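Local atomic coordinates of glycosyl hydrolase, BNR repeat (Ralstonia eutropha, PDB entry 3B7F), a protein that probably hydrolyses glycosidic bonds, as a BNR-repeat protein with a seven-bladed beta-propeller fold. Residues A[288-300]-A[314-328]. Numbering follows the deposited sequence.
Sequences RDPRTVWVFPMDG and AVYVTRDAGESWQRQ. With EDO (1,2-ethanediol), chain H.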
# COMPACT_ATOMS: atom_id res chain seq x y z
N ARG A 288 -0.94 8.94 -14.70
CA ARG A 288 -1.56 9.95 -15.53
C ARG A 288 -3.05 9.80 -15.83
O ARG A 288 -3.71 10.81 -16.04
CB ARG A 288 -0.79 10.05 -16.83
CG ARG A 288 0.62 10.57 -16.60
CD ARG A 288 1.40 10.69 -17.84
NE ARG A 288 1.62 9.41 -18.53
CZ ARG A 288 2.51 8.49 -18.17
NH1 ARG A 288 3.30 8.65 -17.12
NH2 ARG A 288 2.62 7.38 -18.90
N ASP A 289 -3.59 8.58 -15.79
CA ASP A 289 -4.96 8.27 -16.16
C ASP A 289 -5.77 7.86 -14.92
O ASP A 289 -5.59 6.75 -14.41
CB ASP A 289 -4.94 7.12 -17.18
CG ASP A 289 -6.32 6.78 -17.73
OD1 ASP A 289 -7.28 7.51 -17.44
OD2 ASP A 289 -6.42 5.79 -18.47
N PRO A 290 -6.68 8.75 -14.42
CA PRO A 290 -7.50 8.33 -13.28
C PRO A 290 -8.52 7.22 -13.54
O PRO A 290 -9.13 6.75 -12.60
CB PRO A 290 -8.19 9.63 -12.84
CG PRO A 290 -8.18 10.49 -13.99
CD PRO A 290 -6.97 10.13 -14.80
N ARG A 291 -8.69 6.82 -14.81
CA ARG A 291 -9.61 5.74 -15.20
C ARG A 291 -8.97 4.35 -15.18
O ARG A 291 -9.68 3.36 -15.22
CB ARG A 291 -10.21 6.03 -16.58
CG ARG A 291 -11.11 7.27 -16.58
CD ARG A 291 -11.61 7.77 -17.95
NE ARG A 291 -12.48 6.88 -18.73
CZ ARG A 291 -13.78 6.62 -18.49
NH1 ARG A 291 -14.41 7.10 -17.42
NH2 ARG A 291 -14.45 5.82 -19.31
N THR A 292 -7.63 4.29 -15.11
CA THR A 292 -6.89 3.03 -15.16
C THR A 292 -6.40 2.60 -13.79
O THR A 292 -5.70 3.35 -13.10
CB THR A 292 -5.75 3.09 -16.18
OG1 THR A 292 -6.32 3.32 -17.46
CG2 THR A 292 -4.93 1.76 -16.20
N VAL A 293 -6.79 1.39 -13.42
CA VAL A 293 -6.54 0.81 -12.10
C VAL A 293 -6.33 -0.68 -12.29
O VAL A 293 -6.93 -1.27 -13.19
CB VAL A 293 -7.74 1.12 -11.13
CG1 VAL A 293 -7.77 0.21 -9.94
CG2 VAL A 293 -7.71 2.60 -10.69
N TRP A 294 -5.44 -1.25 -11.47
CA TRP A 294 -5.11 -2.69 -11.46
C TRP A 294 -5.39 -3.28 -10.09
O TRP A 294 -5.11 -2.62 -9.10
CB TRP A 294 -3.61 -2.92 -11.76
CG TRP A 294 -3.21 -2.57 -13.13
CD1 TRP A 294 -3.26 -3.37 -14.20
CD2 TRP A 294 -2.71 -1.30 -13.58
NE1 TRP A 294 -2.81 -2.71 -15.30
CE2 TRP A 294 -2.49 -1.43 -14.96
CE3 TRP A 294 -2.43 -0.08 -12.96
CZ2 TRP A 294 -1.98 -0.39 -15.74
CZ3 TRP A 294 -1.91 0.96 -13.72
CH2 TRP A 294 -1.68 0.79 -15.10
N VAL A 295 -5.93 -4.51 -10.06
CA VAL A 295 -6.15 -5.29 -8.85
C VAL A 295 -5.59 -6.73 -9.04
O VAL A 295 -5.22 -7.10 -10.14
CB VAL A 295 -7.68 -5.33 -8.41
CG1 VAL A 295 -8.14 -3.91 -8.01
CG2 VAL A 295 -8.62 -5.98 -9.50
N PHE A 296 -5.46 -7.49 -7.95
CA PHE A 296 -5.03 -8.88 -7.99
C PHE A 296 -6.05 -9.72 -7.18
O PHE A 296 -5.88 -9.92 -5.96
CB PHE A 296 -3.63 -9.09 -7.44
CG PHE A 296 -3.10 -10.48 -7.73
CD1 PHE A 296 -3.37 -11.57 -6.88
CD2 PHE A 296 -2.38 -10.73 -8.93
CE1 PHE A 296 -2.90 -12.85 -7.20
CE2 PHE A 296 -1.92 -11.99 -9.24
CZ PHE A 296 -2.16 -13.06 -8.38
N PRO A 297 -7.10 -10.22 -7.85
CA PRO A 297 -8.14 -10.94 -7.16
C PRO A 297 -7.76 -12.26 -6.50
O PRO A 297 -6.97 -13.03 -7.04
CB PRO A 297 -9.19 -11.18 -8.26
CG PRO A 297 -8.89 -10.12 -9.28
CD PRO A 297 -7.44 -10.06 -9.28
N MSE A 298 -8.37 -12.47 -5.34
CA MSE A 298 -8.23 -13.66 -4.52
C MSE A 298 -9.62 -14.08 -4.06
O MSE A 298 -10.57 -13.32 -4.20
CB MSE A 298 -7.29 -13.36 -3.36
CG MSE A 298 -5.82 -13.19 -3.87
SE MSE A 298 -4.59 -13.04 -2.43
CE MSE A 298 -4.64 -14.89 -1.90
N ASP A 299 -9.72 -15.28 -3.50
CA ASP A 299 -10.97 -15.89 -3.05
C ASP A 299 -11.34 -15.41 -1.64
O ASP A 299 -10.71 -15.79 -0.67
CB ASP A 299 -10.79 -17.40 -3.10
CG ASP A 299 -12.06 -18.18 -2.84
OD1 ASP A 299 -13.05 -17.63 -2.32
OD2 ASP A 299 -12.07 -19.39 -3.17
N GLY A 300 -12.37 -14.58 -1.53
CA GLY A 300 -12.84 -14.09 -0.25
C GLY A 300 -14.17 -14.71 0.14
O GLY A 300 -14.93 -14.07 0.84
N ALA A 314 -4.09 -13.97 -11.95
CA ALA A 314 -4.30 -12.92 -12.91
C ALA A 314 -4.43 -11.59 -12.20
O ALA A 314 -4.91 -11.51 -11.07
CB ALA A 314 -5.59 -13.19 -13.79
N VAL A 315 -3.98 -10.56 -12.90
CA VAL A 315 -4.20 -9.18 -12.53
C VAL A 315 -5.44 -8.80 -13.35
O VAL A 315 -5.65 -9.36 -14.44
CB VAL A 315 -2.97 -8.29 -12.94
CG1 VAL A 315 -3.32 -6.82 -13.01
CG2 VAL A 315 -1.79 -8.55 -12.04
N TYR A 316 -6.26 -7.89 -12.84
CA TYR A 316 -7.38 -7.37 -13.65
C TYR A 316 -7.14 -5.89 -13.78
O TYR A 316 -6.77 -5.25 -12.82
CB TYR A 316 -8.78 -7.67 -13.08
CG TYR A 316 -9.31 -9.02 -13.52
CD1 TYR A 316 -8.76 -10.19 -13.01
CD2 TYR A 316 -10.32 -9.12 -14.47
CE1 TYR A 316 -9.19 -11.41 -13.41
CE2 TYR A 316 -10.76 -10.35 -14.87
CZ TYR A 316 -10.21 -11.50 -14.32
OH TYR A 316 -10.64 -12.75 -14.70
N VAL A 317 -7.34 -5.38 -15.00
CA VAL A 317 -7.25 -3.96 -15.28
C VAL A 317 -8.63 -3.40 -15.64
O VAL A 317 -9.50 -4.14 -16.13
CB VAL A 317 -6.27 -3.67 -16.46
CG1 VAL A 317 -6.87 -4.17 -17.77
CG2 VAL A 317 -5.92 -2.17 -16.56
N THR A 318 -8.84 -2.12 -15.33
CA THR A 318 -9.97 -1.33 -15.84
C THR A 318 -9.33 -0.08 -16.46
O THR A 318 -8.37 0.42 -15.93
CB THR A 318 -11.04 -0.94 -14.78
OG1 THR A 318 -12.11 -0.24 -15.44
CG2 THR A 318 -10.47 -0.08 -13.62
N ARG A 319 -9.79 0.33 -17.63
CA ARG A 319 -9.35 1.56 -18.29
C ARG A 319 -10.50 2.57 -18.42
O ARG A 319 -10.35 3.60 -19.08
CB ARG A 319 -8.74 1.22 -19.64
CG ARG A 319 -7.49 0.29 -19.49
CD ARG A 319 -6.67 0.24 -20.78
NE ARG A 319 -5.28 -0.22 -20.57
CZ ARG A 319 -4.88 -1.49 -20.62
NH1 ARG A 319 -5.72 -2.48 -20.89
NH2 ARG A 319 -3.62 -1.76 -20.39
N ASP A 320 -11.62 2.29 -17.74
CA ASP A 320 -12.84 3.09 -17.81
C ASP A 320 -13.43 3.31 -16.42
O ASP A 320 -14.64 3.32 -16.26
CB ASP A 320 -13.85 2.46 -18.80
CG ASP A 320 -14.21 1.00 -18.46
OD1 ASP A 320 -13.98 0.52 -17.32
OD2 ASP A 320 -14.74 0.33 -19.35
N ALA A 321 -12.55 3.50 -15.42
CA ALA A 321 -12.93 3.80 -14.03
C ALA A 321 -13.81 2.77 -13.34
O ALA A 321 -14.55 3.11 -12.41
CB ALA A 321 -13.56 5.21 -13.94
N GLY A 322 -13.71 1.51 -13.77
CA GLY A 322 -14.43 0.40 -13.17
C GLY A 322 -15.70 -0.08 -13.84
O GLY A 322 -16.33 -1.03 -13.35
N GLU A 323 -16.05 0.54 -14.97
CA GLU A 323 -17.24 0.16 -15.73
C GLU A 323 -17.06 -1.24 -16.34
O GLU A 323 -18.03 -1.99 -16.47
CB GLU A 323 -17.53 1.15 -16.86
CG GLU A 323 -18.98 1.07 -17.39
CD GLU A 323 -19.21 1.68 -18.77
OE1 GLU A 323 -18.29 2.24 -19.40
OE2 GLU A 323 -20.36 1.57 -19.22
N SER A 324 -15.83 -1.57 -16.73
CA SER A 324 -15.48 -2.88 -17.29
C SER A 324 -14.09 -3.28 -16.80
O SER A 324 -13.26 -2.44 -16.47
CB SER A 324 -15.55 -2.88 -18.83
OG SER A 324 -14.52 -2.08 -19.39
N TRP A 325 -13.86 -4.59 -16.74
CA TRP A 325 -12.60 -5.16 -16.29
C TRP A 325 -12.11 -6.18 -17.28
O TRP A 325 -12.92 -6.92 -17.85
CB TRP A 325 -12.77 -5.83 -14.91
CG TRP A 325 -13.14 -4.88 -13.79
CD1 TRP A 325 -14.40 -4.53 -13.38
CD2 TRP A 325 -12.24 -4.17 -12.96
NE1 TRP A 325 -14.33 -3.66 -12.33
CE2 TRP A 325 -13.02 -3.41 -12.05
CE3 TRP A 325 -10.84 -4.09 -12.88
CZ2 TRP A 325 -12.44 -2.60 -11.06
CZ3 TRP A 325 -10.26 -3.27 -11.91
CH2 TRP A 325 -11.07 -2.53 -11.03
N GLN A 326 -10.80 -6.22 -17.49
CA GLN A 326 -10.18 -7.21 -18.39
C GLN A 326 -9.13 -8.01 -17.63
O GLN A 326 -8.38 -7.45 -16.81
CB GLN A 326 -9.55 -6.57 -19.63
CG GLN A 326 -10.59 -5.98 -20.63
CD GLN A 326 -11.25 -4.73 -20.13
OE1 GLN A 326 -10.57 -3.82 -19.59
NE2 GLN A 326 -12.59 -4.67 -20.25
N ARG A 327 -9.07 -9.30 -17.94
CA ARG A 327 -8.14 -10.22 -17.32
C ARG A 327 -6.80 -10.06 -17.98
O ARG A 327 -6.73 -10.01 -19.21
CB ARG A 327 -8.62 -11.67 -17.52
CG ARG A 327 -7.79 -12.74 -16.78
CD ARG A 327 -8.42 -14.08 -17.10
NE ARG A 327 -7.72 -15.18 -16.44
CZ ARG A 327 -7.83 -15.49 -15.15
NH1 ARG A 327 -8.63 -14.83 -14.32
NH2 ARG A 327 -7.13 -16.50 -14.71
N GLN A 328 -5.75 -10.00 -17.17
CA GLN A 328 -4.41 -9.91 -17.63
C GLN A 328 -3.59 -11.03 -17.01
O GLN A 328 -3.21 -10.95 -15.87
CB GLN A 328 -3.82 -8.58 -17.24
CG GLN A 328 -4.46 -7.39 -17.88
CD GLN A 328 -3.72 -6.09 -17.55
OE1 GLN A 328 -3.29 -5.88 -16.41
NE2 GLN A 328 -3.53 -5.24 -18.57
C1 EDO H . -3.89 4.65 -21.13
O1 EDO H . -4.10 5.63 -20.10
C2 EDO H . -3.88 3.21 -20.60
O2 EDO H . -5.08 2.81 -19.88
O HOH W 1 -8.43 5.32 -19.82
O HOH W 2 -12.17 4.58 -21.44
O HOH W 3 -6.00 -13.33 -9.42
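Asp-289 OD2, next to where Thr-292 packs on Arg-319, accepts three bonds: from Thr-292 OG1 (2.7 Å), from a hydroxyl of a 1,2-ethanediol probably taken up from the crystallisation liquor, and from a water that also donates to Arg-319 O. Asp-289 OD1 meanwhile takes Arg-291 N in an Asx turn. Arg-291 O receives Ala-321 N (2.9 Å) on a lone pair, while its guanidinium lays one face over Asp-320 CA. Onward, paired backbone bonds join Val-293 to Thr-318 and Val-295 to Tyr-316 in antiparallel register. On one face of the sheet, Val-317, whose chi1 of 69° turns CG2 anti to the backbone N, lays CG2 over the indole, 3.4 Å from Trp-294 NE1, and Val-315 CG1 meets the ring edge at CD1 (3.6 Å). Phe-296 instead carries Ala-314 O above its ring, 3.4 Å from CD2. Residues 318-325 form an Asp-box, the signature of BNR repeats: Asp-320 OD1 accepts Ser-324 N (2.9 Å), Thr-318 OG1 accepts Gly-322 N, and Trp-325 lies against Thr-318 CB. Strands 293-297 and 315-318 are the middle pair of one propeller blade, between 282-285 and 326-328; Val-295 and Trp-325 pack on Ile-255 of the preceding blade, whereas Trp-294 NE1 and Gln-328 NE2 bond Glu-371 O of the next.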